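Local atomic coordinates of AvtR (Acidianus filamentous virus 6, PDB entry 4HV0), a protein that acts as a transcriptional regulator of a hyperthermophilic archaeal virus, probably binding DNA through a ribbon-helix-helix fold. Residues A[52-57]-A[61-66]; A[33-38]-A[89-94]. One frame throughout, in Å; residues are numbered along the deposited sequence.

Contact 1 of 2, residues A[52-57]-A[61-66]; sequences GSYIIV and KYYRIN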
ATOM      1  N   GLY A  52      -4.043  -3.393  12.270  1.00113.82           N
ATOM      2  CA  GLY A  52      -3.846  -2.074  11.618  1.00108.22           C
ATOM      3  C   GLY A  52      -4.263  -0.840  12.423  1.00105.76           C
ATOM      4  O   GLY A  52      -5.455  -0.629  12.650  1.00110.55           O
ATOM      5  N   SER A  53      -3.287  -0.005  12.807  1.00 92.25           N
ATOM      6  CA  SER A  53      -3.504   1.223  13.594  1.00 90.55           C
ATOM      7  C   SER A  53      -3.690   2.497  12.747  1.00 91.00           C
ATOM      8  O   SER A  53      -3.264   2.541  11.595  1.00 82.03           O
ATOM      9  CB  SER A  53      -2.285   1.462  14.473  1.00 94.80           C
ATOM     10  OG  SER A  53      -1.211   1.918  13.654  1.00 83.50           O
ATOM     11  N   TYR A  54      -4.258   3.552  13.343  1.00 91.46           N
ATOM     12  CA  TYR A  54      -4.635   4.763  12.601  1.00 82.82           C
ATOM     13  C   TYR A  54      -4.567   6.076  13.384  1.00 79.01           C
ATOM     14  O   TYR A  54      -4.269   6.083  14.558  1.00 75.69           O
ATOM     15  CB  TYR A  54      -6.057   4.608  12.098  1.00 81.23           C
ATOM     16  CG  TYR A  54      -7.067   4.348  13.191  1.00 85.43           C
ATOM     17  CD1 TYR A  54      -7.362   5.311  14.174  1.00 91.00           C
ATOM     18  CD2 TYR A  54      -7.744   3.140  13.231  1.00 87.96           C
ATOM     19  CE1 TYR A  54      -8.301   5.051  15.161  1.00 98.19           C
ATOM     20  CE2 TYR A  54      -8.691   2.870  14.200  1.00 92.91           C
ATOM     21  CZ  TYR A  54      -8.967   3.819  15.164  1.00102.85           C
ATOM     22  OH  TYR A  54      -9.904   3.526  16.127  1.00 96.45           O
ATOM     23  N   ILE A  55      -4.851   7.189  12.703  1.00 75.90           N
ATOM     24  CA  ILE A  55      -5.049   8.466  13.358  1.00 65.52           C
ATOM     25  C   ILE A  55      -6.298   9.104  12.806  1.00 60.49           C
ATOM     26  O   ILE A  55      -6.691   8.814  11.683  1.00 58.77           O
ATOM     27  CB  ILE A  55      -3.837   9.391  13.241  1.00 64.79           C
ATOM     28  CG1 ILE A  55      -3.629   9.849  11.821  1.00 70.95           C
ATOM     29  CG2 ILE A  55      -2.573   8.685  13.733  1.00 63.25           C
ATOM     30  CD1 ILE A  55      -2.493  10.841  11.705  1.00 74.74           C
ATOM     31  N   ILE A  56      -6.943   9.936  13.621  1.00 57.26           N
ATOM     32  CA  ILE A  56      -8.170  10.611  13.233  1.00 53.52           C
ATOM     33  C   ILE A  56      -7.889  12.086  12.971  1.00 47.57           C
ATOM     34  O   ILE A  56      -7.366  12.778  13.827  1.00 49.13           O
ATOM     35  CB  ILE A  56      -9.272  10.390  14.300  1.00 57.26           C
ATOM     36  CG1 ILE A  56      -9.555   8.899  14.513  1.00 61.59           C
ATOM     37  CG2 ILE A  56     -10.556  11.019  13.857  1.00 46.60           C
ATOM     38  CD1 ILE A  56     -10.221   8.555  15.833  1.00 62.15           C
ATOM     39  N   VAL A  57      -8.188  12.557  11.763  1.00 52.29           N
ATOM     40  CA  VAL A  57      -8.036  13.988  11.405  1.00 55.37           C
ATOM     41  C   VAL A  57      -9.314  14.470  10.752  1.00 57.31           C
ATOM     42  O   VAL A  57      -9.785  13.861   9.809  1.00 61.39           O
ATOM     43  CB  VAL A  57      -6.852  14.226  10.464  1.00 54.06           C
ATOM     44  CG1 VAL A  57      -6.519  15.699  10.471  1.00 49.22           C
ATOM     45  CG2 VAL A  57      -5.622  13.435  10.934  1.00 52.11           C
ATOM     46  N   LYS A  61     -10.437   8.607   9.542  1.00 61.90           N
ATOM     47  CA  LYS A  61      -9.344   7.710   9.900  1.00 64.69           C
ATOM     48  C   LYS A  61      -8.348   7.615   8.761  1.00 60.57           C
ATOM     49  O   LYS A  61      -8.741   7.561   7.603  1.00 53.19           O
ATOM     50  CB  LYS A  61      -9.855   6.301  10.158  1.00 66.37           C
ATOM     51  CG  LYS A  61     -10.732   6.100  11.378  1.00 74.83           C
ATOM     52  CD  LYS A  61     -10.561   4.646  11.801  1.00 84.83           C
ATOM     53  CE  LYS A  61     -11.620   4.122  12.752  1.00 81.15           C
ATOM     54  NZ  LYS A  61     -11.825   2.667  12.509  1.00 80.09           N
ATOM     55  N   TYR A  62      -7.066   7.564   9.111  1.00 59.23           N
ATOM     56  CA  TYR A  62      -5.973   7.393   8.169  1.00 59.06           C
ATOM     57  C   TYR A  62      -5.051   6.304   8.722  1.00 61.60           C
ATOM     58  O   TYR A  62      -4.435   6.473   9.769  1.00 57.38           O
ATOM     59  CB  TYR A  62      -5.189   8.715   8.006  1.00 61.23           C
ATOM     60  CG  TYR A  62      -5.979   9.822   7.356  1.00 59.58           C
ATOM     61  CD1 TYR A  62      -6.044   9.941   5.973  1.00 58.85           C
ATOM     62  CD2 TYR A  62      -6.689  10.739   8.119  1.00 65.49           C
ATOM     63  CE1 TYR A  62      -6.780  10.943   5.368  1.00 62.13           C
ATOM     64  CE2 TYR A  62      -7.421  11.764   7.518  1.00 67.79           C
ATOM     65  CZ  TYR A  62      -7.457  11.862   6.145  1.00 67.78           C
ATOM     66  OH  TYR A  62      -8.184  12.874   5.553  1.00 72.46           O
ATOM     67  N   TYR A  63      -4.955   5.177   8.029  1.00 68.54           N
ATOM     68  CA  TYR A  63      -4.227   4.027   8.563  1.00 64.85           C
ATOM     69  C   TYR A  63      -2.749   4.119   8.239  1.00 65.44           C
ATOM     70  O   TYR A  63      -2.375   4.440   7.138  1.00 63.61           O
ATOM     71  CB  TYR A  63      -4.840   2.735   8.047  1.00 70.03           C
ATOM     72  CG  TYR A  63      -6.232   2.479   8.592  1.00 77.18           C
ATOM     73  CD1 TYR A  63      -6.449   1.573   9.638  1.00 78.30           C
ATOM     74  CD2 TYR A  63      -7.332   3.153   8.067  1.00 77.71           C
ATOM     75  CE1 TYR A  63      -7.729   1.347  10.127  1.00 79.07           C
ATOM     76  CE2 TYR A  63      -8.611   2.932   8.546  1.00 79.00           C
ATOM     77  CZ  TYR A  63      -8.808   2.034   9.575  1.00 81.44           C
ATOM     78  OH  TYR A  63     -10.090   1.821  10.041  1.00 92.95           O
ATOM     79  N   ARG A  64      -1.913   3.854   9.232  1.00 72.42           N
ATOM     80  CA  ARG A  64      -0.466   3.802   9.066  1.00 77.44           C
ATOM     81  C   ARG A  64      -0.059   2.329   8.929  1.00 83.21           C
ATOM     82  O   ARG A  64      -0.277   1.542   9.841  1.00 89.06           O
ATOM     83  CB  ARG A  64       0.232   4.417  10.276  1.00 87.91           C
ATOM     84  CG  ARG A  64       0.080   5.920  10.407  1.00101.41           C
ATOM     85  CD  ARG A  64       1.325   6.550  11.009  1.00123.42           C
ATOM     86  NE  ARG A  64       1.217   8.011  11.036  1.00140.29           N
ATOM     87  CZ  ARG A  64       1.328   8.812   9.971  1.00155.23           C
ATOM     88  NH1 ARG A  64       1.548   8.321   8.752  1.00159.07           N
ATOM     89  NH2 ARG A  64       1.217  10.130  10.123  1.00161.11           N
ATOM     90  N   ILE A  65       0.519   1.951   7.794  1.00 87.96           N
ATOM     91  CA  ILE A  65       0.848   0.548   7.523  1.00 83.77           C
ATOM     92  C   ILE A  65       2.351   0.321   7.487  1.00 89.45           C
ATOM     93  O   ILE A  65       3.074   0.988   6.748  1.00 82.17           O
ATOM     94  CB  ILE A  65       0.261   0.080   6.188  1.00 82.93           C
ATOM     95  CG1 ILE A  65      -1.261   0.063   6.225  1.00 81.89           C
ATOM     96  CG2 ILE A  65       0.712  -1.341   5.888  1.00 72.93           C
ATOM     97  CD1 ILE A  65      -1.894  -0.197   4.878  1.00 83.06           C
ATOM     98  N   ASN A  66       2.809  -0.653   8.275  1.00109.07           N
ATOM     99  CA  ASN A  66       4.222  -1.027   8.316  1.00113.11           C
ATOM    100  C   ASN A  66       4.593  -1.887   7.119  1.00114.35           C
ATOM    101  O   ASN A  66       4.774  -3.096   7.223  1.00119.53           O
ATOM    102  CB  ASN A  66       4.584  -1.734   9.633  1.00117.34           C
ATOM    103  CG  ASN A  66       5.506  -0.900  10.510  1.00115.36           C
ATOM    104  OD1 ASN A  66       5.892   0.210  10.152  1.00119.52           O
ATOM    105  ND2 ASN A  66       5.868  -1.438  11.661  1.00117.29           N
TER
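K61 lays its aliphatic chain across one face of the Y54 ring, with CD of K61 over the middle of the ring and 3.5 Å from its centroid. CE follows along the CE2 side of that ring. A bend at chi4 (149°) then carries NZ of K61 on to a hydrogen bond with OH of Y63, 3.1 Å away. Y54 and Y63 run side by side in the same direction, yet their planes stand at 78°: the edge of Y54 is turned toward the face of Y63 in an offset edge-to-face pair, CD2 of Y54 lying 3.6 Å from CE1 of Y63. The strands are the two arms of an antiparallel beta hairpin, 54-57 and 60-65, whose second arm also pairs with strand 3-6. I55 and Y62 form the hydrogen-bonded pair, N of I55 to O of Y62 at 3.0 Å and N of Y62 to O of I55 at 2.9 Å; N of R64 adds a bond to O of S53. Y54, I56, K61 and Y63 share one face, where Y63 also stacks on Y10 of helix 7-19. I55 and Y62 lie on the reverse face; V57 crosses the Y62 side chain at about a right angle, its CB 3.9 Å from CE2 of Y62.

Contact 2 of 2, residues A[33-38]-A[89-94]; sequences KEYFGI and NRFLKE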
ATOM      1  N   LYS A  33       5.094  -5.233  -6.244  1.00 56.12           N
ATOM      2  CA  LYS A  33       5.912  -6.121  -7.107  1.00 59.27           C
ATOM      3  C   LYS A  33       5.340  -6.178  -8.507  1.00 54.28           C
ATOM      4  O   LYS A  33       6.061  -6.014  -9.471  1.00 62.11           O
ATOM      5  CB  LYS A  33       6.048  -7.529  -6.516  1.00 62.37           C
ATOM      6  CG  LYS A  33       7.011  -7.574  -5.333  1.00 64.09           C
ATOM      7  CD  LYS A  33       6.566  -8.656  -4.376  1.00 64.61           C
ATOM      8  CE  LYS A  33       7.731  -9.550  -3.979  1.00 74.74           C
ATOM      9  NZ  LYS A  33       7.277 -10.763  -3.239  1.00 79.60           N
ATOM     10  N   GLU A  34       4.032  -6.312  -8.608  1.00 55.11           N
ATOM     11  CA  GLU A  34       3.356  -6.394  -9.899  1.00 59.05           C
ATOM     12  C   GLU A  34       3.373  -5.098 -10.699  1.00 55.87           C
ATOM     13  O   GLU A  34       3.666  -5.110 -11.880  1.00 57.10           O
ATOM     14  CB  GLU A  34       1.922  -6.908  -9.717  1.00 68.69           C
ATOM     15  CG  GLU A  34       1.922  -8.375  -9.272  1.00 90.25           C
ATOM     16  CD  GLU A  34       0.544  -9.001  -9.176  1.00100.98           C
ATOM     17  OE1 GLU A  34      -0.451  -8.256  -9.046  1.00119.62           O
ATOM     18  OE2 GLU A  34       0.459 -10.248  -9.182  1.00107.95           O
ATOM     19  N   TYR A  35       3.049  -3.974 -10.074  1.00 58.36           N
ATOM     20  CA  TYR A  35       2.966  -2.699 -10.811  1.00 52.55           C
ATOM     21  C   TYR A  35       4.309  -1.992 -10.987  1.00 47.47           C
ATOM     22  O   TYR A  35       4.421  -1.219 -11.896  1.00 47.86           O
ATOM     23  CB  TYR A  35       1.958  -1.746 -10.169  1.00 59.26           C
ATOM     24  CG  TYR A  35       0.521  -2.129 -10.382  1.00 61.72           C
ATOM     25  CD1 TYR A  35      -0.012  -3.216  -9.739  1.00 60.40           C
ATOM     26  CD2 TYR A  35      -0.301  -1.394 -11.216  1.00 70.93           C
ATOM     27  CE1 TYR A  35      -1.316  -3.589  -9.915  1.00 64.90           C
ATOM     28  CE2 TYR A  35      -1.630  -1.750 -11.376  1.00 77.74           C
ATOM     29  CZ  TYR A  35      -2.121  -2.857 -10.720  1.00 72.01           C
ATOM     30  OH  TYR A  35      -3.425  -3.256 -10.877  1.00 83.63           O
ATOM     31  N   PHE A  36       5.314  -2.264 -10.153  1.00 41.93           N
ATOM     32  CA  PHE A  36       6.661  -1.700 -10.366  1.00 42.04           C
ATOM     33  C   PHE A  36       7.627  -2.710 -10.970  1.00 43.82           C
ATOM     34  O   PHE A  36       8.725  -2.359 -11.374  1.00 37.55           O
ATOM     35  CB  PHE A  36       7.207  -1.016  -9.106  1.00 42.60           C
ATOM     36  CG  PHE A  36       6.365   0.160  -8.723  1.00 46.50           C
ATOM     37  CD1 PHE A  36       6.519   1.398  -9.349  1.00 48.56           C
ATOM     38  CD2 PHE A  36       5.316  -0.005  -7.871  1.00 45.49           C
ATOM     39  CE1 PHE A  36       5.672   2.450  -9.063  1.00 47.40           C
ATOM     40  CE2 PHE A  36       4.463   1.039  -7.581  1.00 52.24           C
ATOM     41  CZ  PHE A  36       4.637   2.274  -8.191  1.00 47.43           C
ATOM     42  N   GLY A  37       7.168  -3.942 -11.103  1.00 41.89           N
ATOM     43  CA  GLY A  37       7.893  -4.957 -11.843  1.00 46.10           C
ATOM     44  C   GLY A  37       9.195  -5.413 -11.206  1.00 46.27           C
ATOM     45  O   GLY A  37      10.150  -5.727 -11.923  1.00 41.41           O
ATOM     46  N   ILE A  38       9.183  -5.481  -9.879  1.00 45.13           N
ATOM     47  CA  ILE A  38      10.344  -5.769  -9.062  1.00 48.70           C
ATOM     48  C   ILE A  38      10.223  -7.007  -8.176  1.00 52.17           C
ATOM     49  O   ILE A  38       9.155  -7.422  -7.739  1.00 62.14           O
ATOM     50  CB  ILE A  38      10.743  -4.592  -8.137  1.00 42.56           C
ATOM     51  CG1 ILE A  38       9.538  -4.119  -7.284  1.00 41.94           C
ATOM     52  CG2 ILE A  38      11.419  -3.541  -8.990  1.00 46.99           C
ATOM     53  CD1 ILE A  38       9.796  -2.940  -6.378  1.00 41.39           C
ATOM     54  N   ASN A  89      -1.129   6.360  -1.881  1.00 44.51           N
ATOM     55  CA  ASN A  89      -2.553   6.231  -1.534  1.00 42.75           C
ATOM     56  C   ASN A  89      -3.396   6.488  -2.746  1.00 41.37           C
ATOM     57  O   ASN A  89      -4.320   5.765  -3.009  1.00 42.94           O
ATOM     58  CB  ASN A  89      -2.999   7.216  -0.438  1.00 44.56           C
ATOM     59  CG  ASN A  89      -4.516   7.143  -0.141  1.00 42.37           C
ATOM     60  OD1 ASN A  89      -4.983   6.243   0.548  1.00 53.53           O
ATOM     61  ND2 ASN A  89      -5.264   8.082  -0.641  1.00 44.26           N
ATOM     62  N   ARG A  90      -3.092   7.552  -3.475  1.00 41.13           N
ATOM     63  CA  ARG A  90      -3.882   7.863  -4.632  1.00 40.62           C
ATOM     64  C   ARG A  90      -3.708   6.768  -5.724  1.00 46.06           C
ATOM     65  O   ARG A  90      -4.674   6.420  -6.383  1.00 43.10           O
ATOM     66  CB  ARG A  90      -3.513   9.212  -5.211  1.00 41.47           C
ATOM     67  CG  ARG A  90      -4.473   9.680  -6.313  1.00 36.44           C
ATOM     68  CD  ARG A  90      -3.968  10.991  -6.857  1.00 39.85           C
ATOM     69  NE  ARG A  90      -3.565  10.827  -8.254  1.00 47.54           N
ATOM     70  CZ  ARG A  90      -2.514  11.383  -8.837  1.00 47.70           C
ATOM     71  NH1 ARG A  90      -1.707  12.174  -8.177  1.00 53.39           N
ATOM     72  NH2 ARG A  90      -2.277  11.144 -10.101  1.00 56.96           N
ATOM     73  N   PHE A  91      -2.498   6.231  -5.871  1.00 39.47           N
ATOM     74  CA  PHE A  91      -2.261   5.155  -6.808  1.00 49.05           C
ATOM     75  C   PHE A  91      -3.121   3.932  -6.464  1.00 48.05           C
ATOM     76  O   PHE A  91      -3.849   3.441  -7.299  1.00 50.23           O
ATOM     77  CB  PHE A  91      -0.768   4.834  -6.784  1.00 52.69           C
ATOM     78  CG  PHE A  91      -0.368   3.623  -7.539  1.00 51.97           C
ATOM     79  CD1 PHE A  91      -0.026   3.707  -8.865  1.00 61.07           C
ATOM     80  CD2 PHE A  91      -0.208   2.422  -6.885  1.00 62.85           C
ATOM     81  CE1 PHE A  91       0.390   2.582  -9.550  1.00 70.67           C
ATOM     82  CE2 PHE A  91       0.226   1.294  -7.553  1.00 63.99           C
ATOM     83  CZ  PHE A  91       0.520   1.369  -8.885  1.00 63.20           C
ATOM     84  N   LEU A  92      -3.089   3.497  -5.214  1.00 50.76           N
ATOM     85  CA  LEU A  92      -3.946   2.389  -4.779  1.00 56.66           C
ATOM     86  C   LEU A  92      -5.438   2.715  -4.916  1.00 57.51           C
ATOM     87  O   LEU A  92      -6.227   1.859  -5.280  1.00 65.66           O
ATOM     88  CB  LEU A  92      -3.667   2.021  -3.328  1.00 50.19           C
ATOM     89  CG  LEU A  92      -2.277   1.513  -3.009  1.00 48.70           C
ATOM     90  CD1 LEU A  92      -2.056   1.567  -1.516  1.00 45.19           C
ATOM     91  CD2 LEU A  92      -2.142   0.083  -3.521  1.00 49.44           C
ATOM     92  N   LYS A  93      -5.813   3.964  -4.673  1.00 56.87           N
ATOM     93  CA  LYS A  93      -7.213   4.387  -4.812  1.00 64.95           C
ATOM     94  C   LYS A  93      -7.701   4.299  -6.259  1.00 62.92           C
ATOM     95  O   LYS A  93      -8.819   3.889  -6.514  1.00 72.88           O
ATOM     96  CB  LYS A  93      -7.369   5.820  -4.286  1.00 68.26           C
ATOM     97  CG  LYS A  93      -8.766   6.255  -3.908  1.00 68.02           C
ATOM     98  CD  LYS A  93      -8.745   7.540  -3.061  1.00 86.15           C
ATOM     99  CE  LYS A  93      -8.079   8.759  -3.747  1.00 86.93           C
ATOM    100  NZ  LYS A  93      -7.991  10.039  -2.968  1.00 81.96           N
ATOM    101  N   GLU A  94      -6.855   4.688  -7.205  1.00 64.35           N
ATOM    102  CA  GLU A  94      -7.207   4.623  -8.619  1.00 63.65           C
ATOM    103  C   GLU A  94      -7.297   3.193  -9.140  1.00 63.95           C
ATOM    104  O   GLU A  94      -8.015   2.902 -10.090  1.00 70.95           O
ATOM    105  CB  GLU A  94      -6.168   5.372  -9.450  1.00 62.74           C
ATOM    106  CG  GLU A  94      -6.172   6.876  -9.222  1.00 63.58           C
ATOM    107  CD  GLU A  94      -5.206   7.605 -10.123  1.00 73.95           C
ATOM    108  OE1 GLU A  94      -4.643   6.972 -11.070  1.00 90.44           O
ATOM    109  OE2 GLU A  94      -5.026   8.817  -9.911  1.00 78.02           O
TER
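F91 points its ring end, CZ, between Y35 and F36, two neighbours in the last turn of helix 24-36. Against Y35 the geometry is offset edge-to-face: the planes stand at 86°, the edge of F91 is turned toward the face of Y35, and the centroids are 5.6 Å apart. CZ of F91 reaches the root of that side chain, 3.7 Å from CB of Y35, which lies in the plane of the F91 ring. F36 comes from the opposite direction and meets F91 at a slant, planes 37° apart, with CE2 of F36 4.2 Å from CZ of F91. The reach of F91 follows from its first torsion, which sets CG anti to the backbone N (chi1 172°) and sends the ring out from helix 88-97 to meet Y35, whose CB also points this way; the CA atoms of Y35 and F91 are 10.2 Å apart. The three rings make an aromatic cluster joining the end of the second ribbon-helix-helix helix to the C-terminal helix, and F36 extends it onto E80 and L81 of helix 71-84. With no hydrogen bond or salt bridge between the two segments, the contact rests on dispersion and ring electrostatics, and the small buried area of 129 Å² suggests a modest hold.

Contact 1 and contact 2 lie on opposite sides of the chain's centre, their own centres 19 Å apart and their nearest atoms about 7 Å apart. Along the chain, contact 1 is nested inside contact 2: helix 24-36 comes first, then the hairpin of strands 54-57 and 60-65, then helices 71-84 and 88-97. Helix 7-19 connects the two regions, since it meets K61 and Y63 from contact 1, and N89, L92 and K93 of segment 89-94. Strand 3-6 pairs with the hairpin, while E6 forms a salt bridge with K93. The copG-family strand and helices are thus joined to the later hairpin on one side and to the C-terminal helix on the other.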